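Local coordinates for protein enolase from the environmental genome shotgun sequencing of the Sargasso Sea (PDB 2QGY) that is of unknown specific function but, as a magnesium-binding member of the enolase superfamily, probably abstracts a proton next to a substrate carboxylate, at residues Ser31-Phe36 and Ile334-Lys339; Ala140-Asp145 and Asn151-Gln156. One frame throughout, in Å; residues are numbered along the deposited sequence.

Interaction 1. Residues Ser31-Phe36 and Ile334-Lys339; sequences SNTKKF and INFSKK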
loop_
_atom_site.group_PDB
_atom_site.type_symbol
_atom_site.label_atom_id
_atom_site.label_comp_id
_atom_site.label_asym_id
_atom_site.label_seq_id
_atom_site.Cartn_x
_atom_site.Cartn_y
_atom_site.Cartn_z
ATOM N N SER A 31 -2.700 -27.800 5.909
ATOM C CA SER A 31 -2.257 -26.458 6.322
ATOM C C SER A 31 -3.257 -25.812 7.298
ATOM O O SER A 31 -4.312 -26.371 7.568
ATOM C CB SER A 31 -2.149 -25.573 5.071
ATOM O OG SER A 31 -1.387 -24.393 5.337
ATOM N N ASN A 32 -2.924 -24.643 7.845
ATOM C CA ASN A 32 -3.956 -23.787 8.447
ATOM C C ASN A 32 -4.474 -22.939 7.299
ATOM O O ASN A 32 -3.697 -22.513 6.428
ATOM C CB ASN A 32 -3.395 -22.884 9.556
ATOM C CG ASN A 32 -2.677 -23.668 10.659
ATOM O OD1 ASN A 32 -3.246 -24.568 11.265
ATOM N ND2 ASN A 32 -1.411 -23.314 10.916
ATOM N N THR A 33 -5.781 -22.753 7.237
ATOM C CA THR A 33 -6.345 -21.757 6.336
ATOM C C THR A 33 -5.985 -20.381 6.867
ATOM O O THR A 33 -5.871 -20.183 8.073
ATOM C CB THR A 33 -7.863 -21.888 6.252
ATOM O OG1 THR A 33 -8.409 -21.645 7.556
ATOM C CG2 THR A 33 -8.213 -23.300 5.769
ATOM N N LYS A 34 -5.766 -19.421 5.965
ATOM C CA LYS A 34 -5.552 -18.045 6.417
ATOM C C LYS A 34 -6.912 -17.518 6.862
ATOM O O LYS A 34 -7.941 -18.124 6.544
ATOM C CB LYS A 34 -4.976 -17.180 5.272
ATOM C CG LYS A 34 -5.800 -17.224 4.018
ATOM C CD LYS A 34 -5.259 -16.394 2.810
ATOM C CE LYS A 34 -4.943 -14.970 3.214
ATOM N NZ LYS A 34 -4.892 -14.017 2.064
ATOM N N LYS A 35 -6.928 -16.402 7.584
ATOM C CA LYS A 35 -8.184 -15.711 7.888
ATOM C C LYS A 35 -8.712 -15.082 6.579
ATOM O O LYS A 35 -7.944 -14.439 5.828
ATOM C CB LYS A 35 -7.978 -14.635 8.952
ATOM C CG LYS A 35 -7.361 -15.152 10.242
ATOM C CD LYS A 35 -7.451 -14.110 11.358
ATOM C CE LYS A 35 -6.892 -14.627 12.698
ATOM N NZ LYS A 35 -5.458 -15.008 12.617
ATOM N N PHE A 36 -9.993 -15.298 6.264
ATOM C CA PHE A 36 -10.597 -14.678 5.076
ATOM C C PHE A 36 -11.479 -13.503 5.524
ATOM O O PHE A 36 -11.963 -13.501 6.647
ATOM C CB PHE A 36 -11.438 -15.717 4.316
ATOM C CG PHE A 36 -10.685 -16.986 3.981
ATOM C CD1 PHE A 36 -9.515 -16.937 3.236
ATOM C CD2 PHE A 36 -11.165 -18.229 4.385
ATOM C CE1 PHE A 36 -8.838 -18.128 2.879
ATOM C CE2 PHE A 36 -10.505 -19.400 4.046
ATOM C CZ PHE A 36 -9.335 -19.353 3.301
ATOM N N ILE A 334 -10.720 -26.148 -0.736
ATOM C CA ILE A 334 -12.008 -26.420 -1.377
ATOM C C ILE A 334 -13.065 -26.950 -0.394
ATOM O O ILE A 334 -14.151 -26.391 -0.304
ATOM C CB ILE A 334 -11.882 -27.364 -2.582
ATOM C CG1 ILE A 334 -11.031 -26.715 -3.705
ATOM C CG2 ILE A 334 -13.266 -27.756 -3.086
ATOM C CD1 ILE A 334 -11.785 -25.685 -4.576
ATOM N N ASN A 335 -12.766 -28.021 0.332
ATOM C CA ASN A 335 -13.808 -28.555 1.221
ATOM C C ASN A 335 -14.010 -27.671 2.441
ATOM O O ASN A 335 -15.127 -27.583 2.967
ATOM C CB ASN A 335 -13.517 -29.984 1.636
ATOM C CG ASN A 335 -13.570 -30.945 0.466
ATOM O OD1 ASN A 335 -14.405 -30.818 -0.440
ATOM N ND2 ASN A 335 -12.680 -31.919 0.480
ATOM N N PHE A 336 -12.954 -26.976 2.876
ATOM C CA PHE A 336 -13.161 -25.968 3.896
ATOM C C PHE A 336 -14.231 -24.951 3.456
ATOM O O PHE A 336 -15.124 -24.584 4.227
ATOM C CB PHE A 336 -11.891 -25.201 4.254
ATOM C CG PHE A 336 -12.148 -24.142 5.272
ATOM C CD1 PHE A 336 -12.324 -24.498 6.611
ATOM C CD2 PHE A 336 -12.287 -22.805 4.901
ATOM C CE1 PHE A 336 -12.601 -23.555 7.548
ATOM C CE2 PHE A 336 -12.575 -21.843 5.844
ATOM C CZ PHE A 336 -12.739 -22.213 7.177
ATOM N N SER A 337 -14.087 -24.444 2.238
ATOM C CA SER A 337 -14.987 -23.417 1.723
ATOM C C SER A 337 -16.385 -24.013 1.542
ATOM O O SER A 337 -17.403 -23.328 1.719
ATOM C CB SER A 337 -14.463 -22.867 0.403
ATOM O OG SER A 337 -13.186 -22.265 0.572
ATOM N N LYS A 338 -16.426 -25.300 1.180
ATOM C CA LYS A 338 -17.707 -25.995 1.034
ATOM C C LYS A 338 -18.511 -26.069 2.334
ATOM O O LYS A 338 -19.734 -26.261 2.304
ATOM C CB LYS A 338 -17.489 -27.381 0.460
ATOM C CG LYS A 338 -17.160 -27.353 -1.038
ATOM C CD LYS A 338 -17.091 -28.745 -1.597
ATOM C CE LYS A 338 -17.056 -28.700 -3.110
ATOM N NZ LYS A 338 -16.748 -30.066 -3.637
ATOM N N LYS A 339 -17.838 -25.926 3.466
ATOM C CA LYS A 339 -18.538 -25.908 4.765
ATOM C C LYS A 339 -19.599 -24.817 4.829
ATOM O O LYS A 339 -20.659 -25.002 5.443
ATOM C CB LYS A 339 -17.568 -25.738 5.932
ATOM C CG LYS A 339 -16.641 -26.907 6.202
ATOM C CD LYS A 339 -15.648 -26.502 7.294
ATOM C CE LYS A 339 -14.697 -27.647 7.638
ATOM N NZ LYS A 339 -15.404 -28.720 8.373
#
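The ring of Phe-336 has the methyl group of Thr-33 over one face, and its CD2 and CE2 meet CE2 of Phe-36 obliquely. Thr-33 CG2 sits 4.3 Å from the centroid of the Phe-336 ring and 18° off the ring normal, a CH-pi contact displaced toward the rim, where its nearest ring atom is CG. Phe-36 is engaged differently: Phe-336 reaches it at the edge, close to its plane, and the shortest approach, Phe-36 CE2 to Phe-336 CE2, is 3.7 Å. Over the centre of the Phe-36 ring lies the carbonyl oxygen of Lys-34, 3.6 Å above the plane, so this loop packs part of its own backbone onto the ring.

Phe-336 reaches across from the short helix 334-338 with CG anti to its backbone N (chi1 178°), crossing the Thr-33 side chain at about a right angle and sliding past Phe-36 in the opposite direction. Thr-33 divides its branches: the methyl is given to the ring, while OG1 hydrogen-bonds elsewhere, its main polar partner being His-24. Phe-36 N bonds to Thr-21 OG1, tying this end of the loop to strand 13-21.

The contact joins the loop between strands 13-21 and 37-43, in the N-terminal domain of the enolase superfamily, to a helix of the C-terminal barrel domain. No hydrogen bond passes directly between the two segments, and all three touching residues are buried. Thr-33, Phe-36 and Phe-336 therefore meet mainly through dispersion and shape, while a polar link between the domains lies close by, from Asn-335 N to Asp-27 OD2.

Interaction 2. Residues Ala140-Asp145 and Asn151-Gln156; sequences ATCWSD and NDYLRQ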
loop_
_atom_site.group_PDB
_atom_site.type_symbol
_atom_site.label_atom_id
_atom_site.label_comp_id
_atom_site.label_asym_id
_atom_site.label_seq_id
_atom_site.Cartn_x
_atom_site.Cartn_y
_atom_site.Cartn_z
ATOM N N ALA A 140 -3.070 -26.051 -9.541
ATOM C CA ALA A 140 -3.125 -26.190 -8.100
ATOM C C ALA A 140 -1.831 -25.793 -7.452
ATOM O O ALA A 140 -0.732 -26.224 -7.870
ATOM C CB ALA A 140 -3.478 -27.625 -7.721
ATOM N N THR A 141 -1.950 -24.992 -6.397
ATOM C CA THR A 141 -0.791 -24.566 -5.635
ATOM C C THR A 141 -0.595 -25.466 -4.432
ATOM O O THR A 141 -1.533 -25.738 -3.695
ATOM C CB THR A 141 -0.936 -23.099 -5.186
ATOM O OG1 THR A 141 -0.901 -22.270 -6.343
ATOM C CG2 THR A 141 0.174 -22.685 -4.249
ATOM N N CYS A 142 0.636 -25.958 -4.280
ATOM C CA CYS A 142 1.011 -26.839 -3.163
ATOM C C CYS A 142 1.843 -26.054 -2.156
ATOM O O CYS A 142 3.046 -25.847 -2.348
ATOM C CB CYS A 142 1.867 -27.999 -3.656
ATOM S SG CYS A 142 2.037 -29.208 -2.367
ATOM N N TRP A 143 1.201 -25.591 -1.095
ATOM C CA TRP A 143 1.874 -24.799 -0.105
ATOM C C TRP A 143 1.271 -25.049 1.267
ATOM O O TRP A 143 0.052 -25.168 1.395
ATOM C CB TRP A 143 1.707 -23.308 -0.455
ATOM C CG TRP A 143 2.453 -22.408 0.477
ATOM C CD1 TRP A 143 3.758 -21.975 0.351
ATOM C CD2 TRP A 143 1.958 -21.840 1.686
ATOM N NE1 TRP A 143 4.096 -21.180 1.420
ATOM C CE2 TRP A 143 3.001 -21.062 2.243
ATOM C CE3 TRP A 143 0.710 -21.876 2.343
ATOM C CZ2 TRP A 143 2.847 -20.352 3.443
ATOM C CZ3 TRP A 143 0.568 -21.179 3.536
ATOM C CH2 TRP A 143 1.623 -20.423 4.065
ATOM N N SER A 144 2.119 -25.112 2.289
ATOM C CA SER A 144 1.622 -25.202 3.672
ATOM C C SER A 144 2.415 -24.341 4.672
ATOM O O SER A 144 3.629 -24.157 4.531
ATOM C CB SER A 144 1.596 -26.645 4.166
ATOM O OG SER A 144 1.145 -26.681 5.521
ATOM N N ASP A 145 1.720 -23.832 5.683
ATOM C CA ASP A 145 2.376 -23.094 6.772
ATOM C C ASP A 145 2.801 -23.993 7.928
ATOM O O ASP A 145 3.413 -23.512 8.888
ATOM C CB ASP A 145 1.507 -21.941 7.291
ATOM C CG ASP A 145 0.284 -22.413 8.063
ATOM O OD1 ASP A 145 -0.291 -23.457 7.683
ATOM O OD2 ASP A 145 -0.110 -21.707 9.034
ATOM N N ASN A 151 9.339 -34.979 1.893
ATOM C CA ASN A 151 8.502 -36.175 1.711
ATOM C C ASN A 151 7.021 -35.915 1.842
ATOM O O ASN A 151 6.231 -36.468 1.080
ATOM C CB ASN A 151 8.882 -37.280 2.693
ATOM C CG ASN A 151 10.240 -37.878 2.400
ATOM O OD1 ASN A 151 10.637 -38.015 1.236
ATOM N ND2 ASN A 151 10.961 -38.247 3.457
ATOM N N ASP A 152 6.640 -35.097 2.826
ATOM C CA ASP A 152 5.229 -34.738 3.010
ATOM C C ASP A 152 4.722 -33.983 1.787
ATOM O O ASP A 152 3.614 -34.223 1.329
ATOM C CB ASP A 152 5.031 -33.905 4.280
ATOM C CG ASP A 152 5.387 -34.676 5.556
ATOM O OD1 ASP A 152 5.239 -35.922 5.566
ATOM O OD2 ASP A 152 5.833 -34.035 6.541
ATOM N N TYR A 153 5.550 -33.094 1.241
ATOM C CA TYR A 153 5.173 -32.387 0.021
ATOM C C TYR A 153 4.994 -33.345 -1.149
ATOM O O TYR A 153 4.000 -33.267 -1.867
ATOM C CB TYR A 153 6.160 -31.279 -0.315
ATOM C CG TYR A 153 5.831 -29.982 0.355
ATOM C CD1 TYR A 153 6.221 -29.742 1.673
ATOM C CD2 TYR A 153 5.110 -28.993 -0.318
ATOM C CE1 TYR A 153 5.913 -28.540 2.302
ATOM C CE2 TYR A 153 4.804 -27.783 0.301
ATOM C CZ TYR A 153 5.206 -27.568 1.607
ATOM O OH TYR A 153 4.912 -26.380 2.239
ATOM N N LEU A 154 5.929 -34.280 -1.301
ATOM C CA LEU A 154 5.853 -35.281 -2.379
ATOM C C LEU A 154 4.571 -36.104 -2.395
ATOM O O LEU A 154 3.986 -36.300 -3.458
ATOM C CB LEU A 154 7.096 -36.186 -2.388
ATOM C CG LEU A 154 8.430 -35.477 -2.624
ATOM C CD1 LEU A 154 9.569 -36.440 -2.350
ATOM C CD2 LEU A 154 8.544 -34.889 -4.027
ATOM N N ARG A 155 4.123 -36.566 -1.227
ATOM C CA ARG A 155 2.883 -37.338 -1.127
ATOM C C ARG A 155 1.674 -36.449 -1.442
ATOM O O ARG A 155 0.703 -36.897 -2.055
ATOM C CB ARG A 155 2.727 -37.986 0.259
ATOM C CG ARG A 155 3.809 -39.036 0.612
ATOM C CD ARG A 155 3.740 -39.503 2.085
ATOM N NE ARG A 155 3.862 -38.397 3.045
ATOM C CZ ARG A 155 2.848 -37.895 3.755
ATOM N NH1 ARG A 155 1.621 -38.407 3.635
ATOM N NH2 ARG A 155 3.056 -36.879 4.590
ATOM N N GLN A 156 1.755 -35.176 -1.053
ATOM C CA GLN A 156 0.711 -34.212 -1.419
ATOM C C GLN A 156 0.732 -33.941 -2.916
ATOM O O GLN A 156 -0.313 -33.746 -3.528
ATOM C CB GLN A 156 0.879 -32.900 -0.648
ATOM C CG GLN A 156 -0.298 -31.895 -0.800
ATOM C CD GLN A 156 -1.570 -32.295 -0.068
ATOM O OE1 GLN A 156 -1.740 -33.444 0.337
ATOM N NE2 GLN A 156 -2.476 -31.336 0.108
HETATM O O HOH W 1 5.601 -26.412 4.941
#
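Cys-142 and Tyr-153 meet within the first beta-alpha-beta unit of the enolase-family barrel, where strand 135-141 runs out into a loop and the chain returns as helix 150-162. In Cys-142, SG points away from the backbone N (chi1 -169°), which carries the sulfur toward the helix. There it lies 3.7 Å from Tyr-153 CD2 and 3.9 Å from Gln-156 CG, two side chains nearly one helical turn apart. The sulfur stands 65° off the normal of the Tyr-153 ring, an oblique sulfur-aromatic contact rather than one over the face, and the carbonyl oxygen of Cys-142 lies at the edge of the same ring, in its plane.

Tyr-153 leaves the helix without aiming its CB at the strand end, yet the length of the phenol brings the hydroxyl there. Ser-144 N donates to Tyr-153 OH at 3.1 Å, with a bent N-H...O angle of 142°. The ring also stacks edge-to-face with Trp-30, and it touches Phe-183 of helix 177-191, so packing as well as the hydroxyl's bonds probably limits its movement.

The first torsion of Gln-156 swings CG opposite the amide nitrogen and against the sulfur; the chain then bends beyond CG, turning the amide away, with OE1 bonded to Lys-159 NZ. Ser-144 approaches the phenol oxygen with CB, but its own hydroxyl turns elsewhere and pairs with Trp-30 O and Leu-146 N. On the helix, Arg-155 NH2 and Asp-152 OD1 form a salt bridge.

A water bridges the two segments: it accepts from Tyr-153 OH at 2.8 Å and donates to Ser-144 O at 3.0 Å.

How the interactions relate
Interaction 1 closes a long loop of chain, and interaction 2 is nested inside it; their centres are about 16 Å apart. They touch through Asp-145, whose OD1 and OD2 lie 2.8 Å from Ser-31 OG and Asn-32 ND2 respectively, both probable hydrogen bonds. One carboxylate of the barrel loop thus receives two groups from the N-terminal segment 31-36. Interaction 1 joins the two domains, whereas interaction 2 lies within the barrel: the Trp-143 side chain is about 8 Å from the magnesium ion bound at Asp-200, Glu-226 and Glu-252, consistent with an active site at the domain interface, as in relatives.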